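Side-chain contacts in bifunctional GH43-CE protein (Bacteroides eggerthii, PDB 6MLY), which probably hydrolyses xylan-type chains as a beta-xylosidase of glycoside hydrolase family 43 and carries a second, carbohydrate esterase module: residues N61-W66 with G253-P258; G54-K59 with T371-G376; A446-R451 with L475-T480; E325-L330 with W343-R348. All coordinates share one frame; numbering follows the deposited sequence.

Contact 1 (N61-W66 with G253-P258); sequences NDLVNW and GLVDTP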
loop_
_atom_site.group_PDB
_atom_site.type_symbol
_atom_site.label_atom_id
_atom_site.label_comp_id
_atom_site.label_asym_id
_atom_site.label_seq_id
_atom_site.Cartn_x
_atom_site.Cartn_y
_atom_site.Cartn_z
ATOM N N ASN A 61 -12.824 -8.879 27.694
ATOM C CA ASN A 61 -13.873 -9.378 28.581
ATOM C C ASN A 61 -14.754 -10.406 27.851
ATOM O O ASN A 61 -15.540 -11.105 28.499
ATOM C CB ASN A 61 -14.708 -8.224 29.146
ATOM C CG ASN A 61 -14.124 -7.634 30.413
ATOM O OD1 ASN A 61 -14.002 -8.324 31.428
ATOM N ND2 ASN A 61 -13.777 -6.357 30.371
ATOM N N ASP A 62 -14.616 -10.502 26.519
ATOM C CA ASP A 62 -15.540 -11.276 25.683
ATOM C C ASP A 62 -14.796 -12.152 24.657
ATOM O O ASP A 62 -15.448 -12.859 23.891
ATOM C CB ASP A 62 -16.546 -10.341 24.997
ATOM C CG ASP A 62 -15.947 -9.172 24.220
ATOM O OD1 ASP A 62 -14.733 -9.205 23.928
ATOM O OD2 ASP A 62 -16.706 -8.232 23.903
ATOM N N LEU A 63 -13.452 -12.119 24.652
ATOM C CA LEU A 63 -12.580 -12.765 23.627
ATOM C C LEU A 63 -12.695 -12.078 22.254
ATOM O O LEU A 63 -12.119 -12.576 21.289
ATOM C CB LEU A 63 -12.923 -14.254 23.487
ATOM C CG LEU A 63 -12.505 -15.162 24.642
ATOM C CD1 LEU A 63 -13.205 -16.506 24.537
ATOM C CD2 LEU A 63 -10.995 -15.351 24.669
ATOM N N VAL A 64 -13.405 -10.945 22.170
ATOM C CA VAL A 64 -13.755 -10.316 20.881
ATOM C C VAL A 64 -13.201 -8.885 20.843
ATOM O O VAL A 64 -12.490 -8.516 19.916
ATOM C CB VAL A 64 -15.278 -10.331 20.644
ATOM C CG1 VAL A 64 -15.655 -9.725 19.303
ATOM C CG2 VAL A 64 -15.859 -11.729 20.762
ATOM N N ASN A 65 -13.556 -8.092 21.857
ATOM C CA ASN A 65 -13.140 -6.710 21.996
ATOM C C ASN A 65 -11.903 -6.640 22.898
ATOM O O ASN A 65 -11.990 -6.881 24.103
ATOM C CB ASN A 65 -14.297 -5.857 22.517
ATOM C CG ASN A 65 -15.469 -5.842 21.558
ATOM O OD1 ASN A 65 -15.310 -5.560 20.369
ATOM N ND2 ASN A 65 -16.652 -6.152 22.064
ATOM N N TRP A 66 -10.762 -6.304 22.284
ATOM C CA TRP A 66 -9.452 -6.268 22.919
ATOM C C TRP A 66 -9.007 -4.816 23.115
ATOM O O TRP A 66 -9.537 -3.911 22.475
ATOM C CB TRP A 66 -8.448 -7.057 22.071
ATOM C CG TRP A 66 -8.748 -8.524 22.034
ATOM C CD1 TRP A 66 -9.516 -9.191 21.122
ATOM C CD2 TRP A 66 -8.302 -9.514 22.981
ATOM N NE1 TRP A 66 -9.573 -10.525 21.433
ATOM C CE2 TRP A 66 -8.837 -10.753 22.566
ATOM C CE3 TRP A 66 -7.504 -9.472 24.130
ATOM C CZ2 TRP A 66 -8.594 -11.935 23.260
ATOM C CZ3 TRP A 66 -7.270 -10.641 24.819
ATOM C CH2 TRP A 66 -7.809 -11.854 24.389
ATOM N N GLY A 253 -2.679 -21.851 21.818
ATOM C CA GLY A 253 -3.062 -22.761 22.885
ATOM C C GLY A 253 -4.555 -22.691 23.159
ATOM O O GLY A 253 -5.305 -22.121 22.353
ATOM N N LEU A 254 -4.971 -23.264 24.299
ATOM C CA LEU A 254 -6.372 -23.327 24.711
ATOM C C LEU A 254 -6.703 -22.150 25.631
ATOM O O LEU A 254 -5.852 -21.670 26.369
ATOM C CB LEU A 254 -6.626 -24.647 25.444
ATOM C CG LEU A 254 -6.606 -25.899 24.573
ATOM C CD1 LEU A 254 -6.631 -27.154 25.433
ATOM C CD2 LEU A 254 -7.768 -25.895 23.592
ATOM N N VAL A 255 -7.961 -21.706 25.560
ATOM C CA VAL A 255 -8.560 -20.821 26.547
ATOM C C VAL A 255 -10.032 -21.209 26.687
ATOM O O VAL A 255 -10.688 -21.528 25.699
ATOM C CB VAL A 255 -8.429 -19.333 26.180
ATOM C CG1 VAL A 255 -8.993 -19.034 24.799
ATOM C CG2 VAL A 255 -9.085 -18.450 27.230
ATOM N N ASP A 256 -10.525 -21.162 27.927
ATOM C CA ASP A 256 -11.877 -21.559 28.264
ATOM C C ASP A 256 -12.659 -20.305 28.663
ATOM O O ASP A 256 -12.066 -19.265 28.927
ATOM C CB ASP A 256 -11.882 -22.622 29.367
ATOM C CG ASP A 256 -11.317 -22.168 30.707
ATOM O OD1 ASP A 256 -10.401 -21.312 30.714
ATOM O OD2 ASP A 256 -11.793 -22.690 31.742
ATOM N N THR A 257 -13.988 -20.432 28.685
ATOM C CA THR A 257 -14.889 -19.387 29.149
ATOM C C THR A 257 -15.450 -19.799 30.506
ATOM O O THR A 257 -15.554 -20.989 30.787
ATOM C CB THR A 257 -16.016 -19.132 28.137
ATOM O OG1 THR A 257 -16.811 -20.316 28.035
ATOM C CG2 THR A 257 -15.508 -18.745 26.766
ATOM N N PRO A 258 -15.851 -18.845 31.377
ATOM C CA PRO A 258 -16.430 -19.187 32.679
ATOM C C PRO A 258 -17.581 -20.208 32.613
ATOM O O PRO A 258 -17.749 -20.990 33.548
ATOM C CB PRO A 258 -16.925 -17.844 33.249
ATOM C CG PRO A 258 -16.825 -16.850 32.101
ATOM C CD PRO A 258 -15.760 -17.393 31.174
#

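Contact 2 (G54-K59 with T371-G376); sequences GVPIMK and TQRTIG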
loop_
_atom_site.group_PDB
_atom_site.type_symbol
_atom_site.label_atom_id
_atom_site.label_comp_id
_atom_site.label_asym_id
_atom_site.label_seq_id
_atom_site.Cartn_x
_atom_site.Cartn_y
_atom_site.Cartn_z
ATOM N N GLY A 54 8.106 -2.997 24.386
ATOM C CA GLY A 54 8.078 -4.409 23.965
ATOM C C GLY A 54 7.090 -5.253 24.757
ATOM O O GLY A 54 6.668 -4.873 25.848
ATOM N N VAL A 55 6.751 -6.420 24.188
ATOM C CA VAL A 55 5.805 -7.413 24.743
ATOM C C VAL A 55 4.533 -6.699 25.200
ATOM O O VAL A 55 4.343 -6.461 26.390
ATOM C CB VAL A 55 6.424 -8.252 25.881
ATOM C CG1 VAL A 55 5.564 -9.467 26.208
ATOM C CG2 VAL A 55 7.849 -8.687 25.575
ATOM N N PRO A 56 3.630 -6.316 24.268
ATOM C CA PRO A 56 2.355 -5.705 24.643
ATOM C C PRO A 56 1.371 -6.705 25.265
ATOM O O PRO A 56 1.172 -7.792 24.724
ATOM C CB PRO A 56 1.791 -5.171 23.317
ATOM C CG PRO A 56 2.452 -6.014 22.250
ATOM C CD PRO A 56 3.802 -6.412 22.809
ATOM N N ILE A 57 0.766 -6.308 26.390
ATOM C CA ILE A 57 -0.295 -7.071 27.038
ATOM C C ILE A 57 -1.631 -6.439 26.638
ATOM O O ILE A 57 -1.768 -5.222 26.677
ATOM C CB ILE A 57 -0.123 -7.110 28.572
ATOM C CG1 ILE A 57 1.276 -7.575 28.988
ATOM C CG2 ILE A 57 -1.211 -7.960 29.220
ATOM C CD1 ILE A 57 2.153 -6.479 29.542
ATOM N N MET A 58 -2.594 -7.292 26.272
ATOM C CA MET A 58 -3.928 -6.888 25.849
ATOM C C MET A 58 -4.971 -7.520 26.775
ATOM O O MET A 58 -4.847 -8.679 27.134
ATOM C CB MET A 58 -4.210 -7.349 24.417
ATOM C CG MET A 58 -3.324 -6.695 23.384
ATOM S SD MET A 58 -3.886 -7.029 21.699
ATOM C CE MET A 58 -2.489 -6.390 20.776
ATOM N N LYS A 59 -6.004 -6.744 27.110
ATOM C CA LYS A 59 -7.108 -7.179 27.959
ATOM C C LYS A 59 -8.368 -7.335 27.100
ATOM O O LYS A 59 -8.557 -6.593 26.141
ATOM C CB LYS A 59 -7.318 -6.159 29.083
ATOM C CG LYS A 59 -8.601 -6.307 29.892
ATOM C CD LYS A 59 -8.815 -5.182 30.884
ATOM C CE LYS A 59 -9.938 -5.460 31.862
ATOM N NZ LYS A 59 -9.661 -4.886 33.202
ATOM N N THR A 371 5.027 4.818 15.542
ATOM C CA THR A 371 4.204 3.875 14.771
ATOM C C THR A 371 2.982 3.361 15.544
ATOM O O THR A 371 3.002 3.237 16.763
ATOM C CB THR A 371 5.025 2.654 14.340
ATOM O OG1 THR A 371 5.138 1.798 15.475
ATOM C CG2 THR A 371 6.395 3.013 13.809
ATOM N N GLN A 372 1.927 3.055 14.778
ATOM C CA GLN A 372 0.816 2.197 15.168
ATOM C C GLN A 372 0.677 1.095 14.109
ATOM O O GLN A 372 1.313 1.159 13.062
ATOM C CB GLN A 372 -0.487 2.987 15.285
ATOM C CG GLN A 372 -0.435 4.113 16.306
ATOM C CD GLN A 372 -1.805 4.616 16.697
ATOM O OE1 GLN A 372 -2.813 3.930 16.545
ATOM N NE2 GLN A 372 -1.848 5.821 17.236
ATOM N N ARG A 373 -0.154 0.087 14.388
ATOM C CA ARG A 373 -0.388 -1.026 13.460
ATOM C C ARG A 373 -1.267 -0.528 12.301
ATOM O O ARG A 373 -1.958 0.482 12.428
ATOM C CB ARG A 373 -1.029 -2.213 14.196
ATOM C CG ARG A 373 -0.140 -2.868 15.246
ATOM C CD ARG A 373 -0.863 -3.941 16.047
ATOM N NE ARG A 373 -0.008 -4.615 17.024
ATOM C CZ ARG A 373 0.236 -4.177 18.258
ATOM N NH1 ARG A 373 -0.465 -3.179 18.765
ATOM N NH2 ARG A 373 1.193 -4.731 18.981
ATOM N N THR A 374 -1.206 -1.221 11.161
ATOM C CA THR A 374 -2.241 -1.121 10.146
ATOM C C THR A 374 -3.336 -2.128 10.494
ATOM O O THR A 374 -3.068 -3.118 11.168
ATOM C CB THR A 374 -1.691 -1.366 8.737
ATOM O OG1 THR A 374 -0.996 -2.611 8.722
ATOM C CG2 THR A 374 -0.773 -0.259 8.265
ATOM N N ILE A 375 -4.562 -1.865 10.043
ATOM C CA ILE A 375 -5.696 -2.707 10.385
ATOM C C ILE A 375 -6.417 -3.121 9.101
ATOM O O ILE A 375 -6.376 -2.402 8.110
ATOM C CB ILE A 375 -6.629 -1.986 11.377
ATOM C CG1 ILE A 375 -7.324 -0.774 10.755
ATOM C CG2 ILE A 375 -5.864 -1.606 12.635
ATOM C CD1 ILE A 375 -8.287 -0.076 11.690
ATOM N N GLY A 376 -7.072 -4.286 9.148
ATOM C CA GLY A 376 -7.870 -4.804 8.038
ATOM C C GLY A 376 -9.368 -4.709 8.323
ATOM O O GLY A 376 -9.773 -4.483 9.464
#

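Contact 3 (A446-R451 with L475-T480); sequences AECDFR and LKMQYT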
loop_
_atom_site.group_PDB
_atom_site.type_symbol
_atom_site.label_atom_id
_atom_site.label_comp_id
_atom_site.label_asym_id
_atom_site.label_seq_id
_atom_site.Cartn_x
_atom_site.Cartn_y
_atom_site.Cartn_z
ATOM N N ALA A 446 -2.503 8.147 4.042
ATOM C CA ALA A 446 -2.010 6.879 3.521
ATOM C C ALA A 446 -3.119 5.834 3.656
ATOM O O ALA A 446 -3.554 5.557 4.763
ATOM C CB ALA A 446 -0.763 6.469 4.266
ATOM N N GLU A 447 -3.574 5.295 2.520
ATOM C CA GLU A 447 -4.643 4.299 2.465
ATOM C C GLU A 447 -4.028 2.904 2.319
ATOM O O GLU A 447 -2.916 2.759 1.808
ATOM C CB GLU A 447 -5.591 4.571 1.296
ATOM C CG GLU A 447 -6.307 5.910 1.375
ATOM C CD GLU A 447 -7.484 6.045 0.423
ATOM O OE1 GLU A 447 -7.260 5.942 -0.804
ATOM O OE2 GLU A 447 -8.622 6.235 0.915
ATOM N N CYS A 448 -4.778 1.893 2.776
ATOM C CA CYS A 448 -4.384 0.484 2.723
ATOM C C CYS A 448 -5.583 -0.371 2.299
ATOM O O CYS A 448 -6.642 -0.323 2.936
ATOM C CB CYS A 448 -3.903 -0.020 4.082
ATOM S SG CYS A 448 -2.342 0.716 4.651
ATOM N N ASP A 449 -5.404 -1.145 1.223
ATOM C CA ASP A 449 -6.388 -2.134 0.798
ATOM C C ASP A 449 -5.759 -3.522 0.942
ATOM O O ASP A 449 -4.907 -3.913 0.137
ATOM C CB ASP A 449 -6.896 -1.889 -0.630
ATOM C CG ASP A 449 -8.153 -2.681 -0.963
ATOM O OD1 ASP A 449 -8.807 -3.153 -0.014
ATOM O OD2 ASP A 449 -8.470 -2.830 -2.158
ATOM N N PHE A 450 -6.170 -4.229 2.002
ATOM C CA PHE A 450 -5.786 -5.611 2.253
ATOM C C PHE A 450 -6.878 -6.558 1.730
ATOM O O PHE A 450 -6.638 -7.753 1.614
ATOM C CB PHE A 450 -5.502 -5.819 3.746
ATOM C CG PHE A 450 -4.436 -4.911 4.316
ATOM C CD1 PHE A 450 -3.096 -5.097 4.000
ATOM C CD2 PHE A 450 -4.767 -3.863 5.164
ATOM C CE1 PHE A 450 -2.115 -4.264 4.520
ATOM C CE2 PHE A 450 -3.784 -3.031 5.684
ATOM C CZ PHE A 450 -2.461 -3.231 5.359
ATOM N N ARG A 451 -8.058 -6.014 1.391
ATOM C CA ARG A 451 -9.200 -6.801 0.884
ATOM C C ARG A 451 -8.691 -7.870 -0.089
ATOM O O ARG A 451 -8.172 -7.543 -1.154
ATOM C CB ARG A 451 -10.224 -5.917 0.159
ATOM C CG ARG A 451 -11.019 -4.982 1.063
ATOM C CD ARG A 451 -12.012 -4.086 0.334
ATOM N NE ARG A 451 -11.396 -3.271 -0.708
ATOM C CZ ARG A 451 -11.672 -1.993 -0.940
ATOM N NH1 ARG A 451 -12.600 -1.369 -0.235
ATOM N NH2 ARG A 451 -11.002 -1.340 -1.870
ATOM N N LEU A 475 2.003 1.679 -3.649
ATOM C CA LEU A 475 2.988 0.855 -2.953
ATOM C C LEU A 475 2.480 -0.589 -2.889
ATOM O O LEU A 475 1.614 -0.903 -2.064
ATOM C CB LEU A 475 3.211 1.419 -1.545
ATOM C CG LEU A 475 4.195 0.637 -0.676
ATOM C CD1 LEU A 475 5.616 0.822 -1.185
ATOM C CD2 LEU A 475 4.085 1.045 0.785
ATOM N N LYS A 476 3.021 -1.456 -3.755
ATOM C CA LYS A 476 2.725 -2.895 -3.710
ATOM C C LYS A 476 3.401 -3.506 -2.475
ATOM O O LYS A 476 4.527 -3.997 -2.554
ATOM C CB LYS A 476 3.180 -3.607 -4.990
ATOM C CG LYS A 476 2.391 -3.266 -6.247
ATOM C CD LYS A 476 0.889 -3.371 -6.079
ATOM C CE LYS A 476 0.140 -3.347 -7.396
ATOM N NZ LYS A 476 0.295 -4.612 -8.155
ATOM N N MET A 477 2.690 -3.455 -1.343
ATOM C CA MET A 477 3.173 -3.964 -0.066
ATOM C C MET A 477 3.493 -5.460 -0.205
ATOM O O MET A 477 2.701 -6.207 -0.777
ATOM C CB MET A 477 2.114 -3.774 1.028
ATOM C CG MET A 477 1.892 -2.326 1.425
ATOM S SD MET A 477 0.283 -2.071 2.268
ATOM C CE MET A 477 0.806 -0.840 3.496
ATOM N N GLN A 478 4.664 -5.873 0.299
ATOM C CA GLN A 478 5.009 -7.290 0.437
ATOM C C GLN A 478 5.472 -7.562 1.879
ATOM O O GLN A 478 6.230 -6.773 2.470
ATOM C CB GLN A 478 6.076 -7.717 -0.576
ATOM C CG GLN A 478 6.202 -9.236 -0.697
ATOM C CD GLN A 478 7.469 -9.721 -1.365
ATOM O OE1 GLN A 478 8.210 -8.964 -1.988
ATOM N NE2 GLN A 478 7.726 -11.013 -1.236
ATOM N N TYR A 479 5.005 -8.689 2.431
ATOM C CA TYR A 479 5.355 -9.128 3.768
ATOM C C TYR A 479 6.707 -9.852 3.720
ATOM O O TYR A 479 6.765 -11.071 3.559
ATOM C CB TYR A 479 4.247 -10.015 4.342
ATOM C CG TYR A 479 4.473 -10.420 5.777
ATOM C CD1 TYR A 479 4.201 -9.543 6.814
ATOM C CD2 TYR A 479 4.978 -11.672 6.099
ATOM C CE1 TYR A 479 4.415 -9.902 8.133
ATOM C CE2 TYR A 479 5.200 -12.046 7.414
ATOM C CZ TYR A 479 4.915 -11.158 8.436
ATOM O OH TYR A 479 5.129 -11.504 9.741
ATOM N N THR A 480 7.786 -9.073 3.860
ATOM C CA THR A 480 9.168 -9.550 3.749
ATOM C C THR A 480 9.705 -9.870 5.149
ATOM O O THR A 480 9.140 -9.427 6.152
ATOM C CB THR A 480 10.032 -8.520 3.002
ATOM O OG1 THR A 480 10.120 -7.312 3.760
ATOM C CG2 THR A 480 9.485 -8.173 1.633
#

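Contact 4 (E325-L330 with W343-R348); sequences ERALPL and WSLSAR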
loop_
_atom_site.group_PDB
_atom_site.type_symbol
_atom_site.label_atom_id
_atom_site.label_comp_id
_atom_site.label_asym_id
_atom_site.label_seq_id
_atom_site.Cartn_x
_atom_site.Cartn_y
_atom_site.Cartn_z
ATOM N N GLU A 325 -1.227 12.532 32.404
ATOM C CA GLU A 325 -1.749 11.566 31.441
ATOM C C GLU A 325 -0.553 10.894 30.759
ATOM O O GLU A 325 0.491 11.515 30.606
ATOM C CB GLU A 325 -2.642 12.292 30.430
ATOM C CG GLU A 325 -3.328 11.388 29.420
ATOM C CD GLU A 325 -4.025 12.130 28.288
ATOM O OE1 GLU A 325 -4.624 13.194 28.558
ATOM O OE2 GLU A 325 -3.960 11.648 27.135
ATOM N N ARG A 326 -0.708 9.629 30.362
ATOM C CA ARG A 326 0.306 8.966 29.552
ATOM C C ARG A 326 0.727 9.913 28.418
ATOM O O ARG A 326 -0.125 10.416 27.671
ATOM C CB ARG A 326 -0.224 7.643 28.987
ATOM C CG ARG A 326 0.189 6.410 29.777
ATOM C CD ARG A 326 0.362 5.203 28.877
ATOM N NE ARG A 326 1.454 5.376 27.917
ATOM C CZ ARG A 326 2.696 4.917 28.078
ATOM N NH1 ARG A 326 3.026 4.264 29.180
ATOM N NH2 ARG A 326 3.603 5.107 27.134
ATOM N N ALA A 327 2.037 10.156 28.297
ATOM C CA ALA A 327 2.584 11.020 27.250
ATOM C C ALA A 327 2.260 10.445 25.864
ATOM O O ALA A 327 1.903 11.193 24.964
ATOM C CB ALA A 327 4.071 11.196 27.437
ATOM N N LEU A 328 2.380 9.119 25.712
ATOM C CA LEU A 328 2.087 8.423 24.461
ATOM C C LEU A 328 1.151 7.247 24.731
ATOM O O LEU A 328 1.556 6.257 25.339
ATOM C CB LEU A 328 3.397 7.945 23.823
ATOM C CG LEU A 328 4.263 9.039 23.196
ATOM C CD1 LEU A 328 5.695 8.560 23.008
ATOM C CD2 LEU A 328 3.685 9.517 21.867
ATOM N N PRO A 329 -0.122 7.313 24.275
ATOM C CA PRO A 329 -1.033 6.170 24.353
ATOM C C PRO A 329 -0.350 4.841 24.000
ATOM O O PRO A 329 0.575 4.803 23.188
ATOM C CB PRO A 329 -2.105 6.531 23.310
ATOM C CG PRO A 329 -2.173 8.043 23.348
ATOM C CD PRO A 329 -0.758 8.492 23.660
ATOM N N LEU A 330 -0.832 3.751 24.595
ATOM C CA LEU A 330 -0.173 2.451 24.466
ATOM C C LEU A 330 -0.128 2.023 22.991
ATOM O O LEU A 330 0.779 1.292 22.583
ATOM C CB LEU A 330 -0.915 1.427 25.333
ATOM C CG LEU A 330 -0.864 1.697 26.836
ATOM C CD1 LEU A 330 -2.032 1.031 27.543
ATOM C CD2 LEU A 330 0.462 1.241 27.430
ATOM N N TRP A 343 12.303 14.145 20.986
ATOM C CA TRP A 343 10.862 14.375 20.813
ATOM C C TRP A 343 10.316 15.067 22.064
ATOM O O TRP A 343 10.954 15.047 23.111
ATOM C CB TRP A 343 10.100 13.081 20.490
ATOM C CG TRP A 343 10.038 12.068 21.594
ATOM C CD1 TRP A 343 10.960 11.100 21.870
ATOM C CD2 TRP A 343 8.973 11.883 22.545
ATOM N NE1 TRP A 343 10.554 10.343 22.934
ATOM C CE2 TRP A 343 9.342 10.801 23.377
ATOM C CE3 TRP A 343 7.753 12.529 22.788
ATOM C CZ2 TRP A 343 8.537 10.349 24.424
ATOM C CZ3 TRP A 343 6.959 12.082 23.825
ATOM C CH2 TRP A 343 7.347 11.008 24.632
ATOM N N SER A 344 9.145 15.694 21.926
ATOM C CA SER A 344 8.540 16.445 23.016
ATOM C C SER A 344 7.065 16.735 22.715
ATOM O O SER A 344 6.663 16.775 21.556
ATOM C CB SER A 344 9.300 17.717 23.270
ATOM O OG SER A 344 8.691 18.462 24.314
ATOM N N LEU A 345 6.281 16.926 23.784
ATOM C CA LEU A 345 4.875 17.332 23.694
ATOM C C LEU A 345 4.625 18.648 24.445
ATOM O O LEU A 345 3.494 19.115 24.467
ATOM C CB LEU A 345 3.989 16.223 24.271
ATOM C CG LEU A 345 3.848 14.971 23.411
ATOM C CD1 LEU A 345 3.173 13.856 24.193
ATOM C CD2 LEU A 345 3.075 15.264 22.134
ATOM N N SER A 346 5.660 19.231 25.062
ATOM C CA SER A 346 5.520 20.507 25.764
ATOM C C SER A 346 6.227 21.633 24.991
ATOM O O SER A 346 6.128 22.803 25.374
ATOM C CB SER A 346 6.008 20.401 27.190
ATOM O OG SER A 346 7.411 20.201 27.244
ATOM N N ALA A 347 6.914 21.276 23.896
ATOM C CA ALA A 347 7.602 22.223 23.022
ATOM C C ALA A 347 6.572 23.138 22.351
ATOM O O ALA A 347 6.750 24.347 22.294
ATOM C CB ALA A 347 8.424 21.474 22.001
ATOM N N ARG A 348 5.500 22.526 21.843
ATOM C CA ARG A 348 4.333 23.218 21.319
ATOM C C ARG A 348 3.094 22.458 21.811
ATOM O O ARG A 348 2.942 21.274 21.514
ATOM C CB ARG A 348 4.425 23.287 19.790
ATOM C CG ARG A 348 3.565 24.371 19.151
ATOM C CD ARG A 348 3.624 24.379 17.631
ATOM N NE ARG A 348 2.659 25.303 17.053
ATOM C CZ ARG A 348 2.503 25.529 15.750
ATOM N NH1 ARG A 348 3.247 24.893 14.860
ATOM N NH2 ARG A 348 1.594 26.396 15.346
#

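Contact 1 (N61-W66 with G253-P258)
L63 takes a left-handed backbone conformation (phi 69°) in the turn between strands 56-60 and 66-71 and faces V255, on strand 250-256, and T257 just beyond it; no hydrogen bond links the two segments. The contact is apolar and carried by the fork of the leucine. Its CD1 meets the methyl CG2 of T257 at 3.9 Å, the two side chains crossing at about a right angle. The other branch, CD2, comes to 4.2 Å from CG1 of V255, where the side chains run past one another in opposite directions. L63 CG lies opposite its own carbonyl carbon (chi1 -72°), and from there the two methyls divide between the two partners. T257 offers its methyl to the leucine, while its hydroxyl OG1 is engaged by the R261 backbone N and by D259. M35, Y42 and F263 also touch L63, adding to the apolar surroundings. D62 shapes the turn that presents L63: its OD1 accepts from the N of N65 at 2.6 Å, on the syn side and near the carboxylate plane, and from the N of V64 at 2.8 Å, well above that plane. Both donors approach from the same face, making an Asx turn and an Asx motif at once. W66 NE1 adds a weak bond to L63 O. In the five-bladed beta-propeller expected of family 43, this is a hydrophobic contact between two antiparallel sheets, probably neighbouring blades, the turn of one packing against the strand end of the other.

Contact 2 (G54-K59 with T371-G376)
The guanidinium of R373 has M58 over one face and P56 at its edge. The methyl CE of M58 sits 4.2 Å above the plane, displaced toward the rim, and its nearest atom is NH1 of R373, at 4.3 Å. P56 comes instead from near the plane, its ring carbon CG 3.7 Å from NH2 of R373. The arginine spans the wide gap between backbones, whose closest CA atoms, those of P56 and R373, are 12.4 Å apart. Its chain makes this possible by running straight from CG to NE (chi2 174°, chi3 178°). M58 is also extended through its sulfur (chi3 -170°), which carries its methyl out from strand 56-59 to the guanidinium. No hydrogen bond joins the segments; R373 NE is instead bound to the backbone carbonyl O of D29, and T48 touches the same side chain. L68 packs against both P56 and M58 from the neighbouring strand 66-71. A charged side chain of the concanavalin A-like domain is thus inserted against the family 43 domain, where apolar groups shape its surroundings and a main-chain oxygen supplies directional bonding, consistent with the carbonyl fixing the rotation of the buried cation.

Contact 3 (A446-R451 with L475-T480)
C448, on strand 441-449 of the concanavalin A-like beta-sandwich, points its thiol into the interior, where SG lies 3.7 Å from CE of M477. M477 follows strand 469-476, which is separated from 441-449 by strand 456-462 in the same antiparallel sheet, and its side chain extends toward C448 and F450. L400, from the other sheet, packs on both C448 and M477, so that the sulfur and the methyl sit between the two layers of the sandwich. D449 turns the other way. Its OD1 receives the backbone N of R451, 3.3 Å off and well above the carboxylate plane, in an Asx turn just where the strand ends. F450, at the middle of that turn, swings its ring back toward the methionine; the two side chains cross at about a right angle. The sulfur meets the ring obliquely, SD being 5.0 Å from the ring centroid and 55° off the normal, in a Met-aromatic contact. R451 completes the turn by folding onto D449 in a salt bridge, NE to OD1 at 2.7 Å, and its NH2 has a second anion in D516. M477 serves both partners because its chain bends at the last torsion (chi3 142°): the methyl goes to the cysteine, while SD stays 4.0 Å from CE1 of F450.

Contact 4 (E325-L330 with W343-R348)
L328 and W343 approach from opposite directions, the leucine laying a methyl on the indole face at the margin of the concanavalin A-like beta-sandwich. W343 belongs to the short outermost strand 343-344 of one sheet; L328 comes from the irregular loop leading to strand 333-335. The methyl CD1 of L328 stands 3.8 Å from the centroid of the six-membered ring, 30° off its normal, a CH-pi contact over the face. A327 meets the same ring differently: its CB lies at the edge, near the plane, 4.3 Å from CH2 of W343. The alanine methyl also has CD1 of L345 at 4.3 Å, so it touches both residues of the second segment. W343 holds CG between its backbone N and carbonyl carbon (chi1 68°), which swings the benzo end of the indole toward the loop. N340 OD1 accepts from NE1 at the pyrrole end, and W334 meets the indole with the planes at about 45°. L345 sits in the middle of an ST turn, the N of S346 bonded to OG of S344. Within the loop R326 grips the carbonyl oxygen of L328 side-on, consistent with it helping to fix the loop's shape, and that oxygen lies in the guanidinium plane: NE is 2.7 Å and NH2 3.0 Å from L328 O.

From the N terminus, contact 2 opens first, at 54-59, and closes only at 371-376, tying the family 43 domain to the concanavalin A-like domain. Within that long loop lie two shorter ones in series: contact 1, which joins two antiparallel sheets of the first domain, and contact 4, a brief excursion at the start of the second. Contact 3 follows as a separate loop, from 446-451 to 475-480. Contacts 1 and 2 adjoin through W66 and the backbone of 58-59. Contacts 2 and 3 also touch, CZ of F450 lying 3.7 Å from OG1 of T374. Contacts 3 and 4 reach the same sheet, their centres about 29 Å apart.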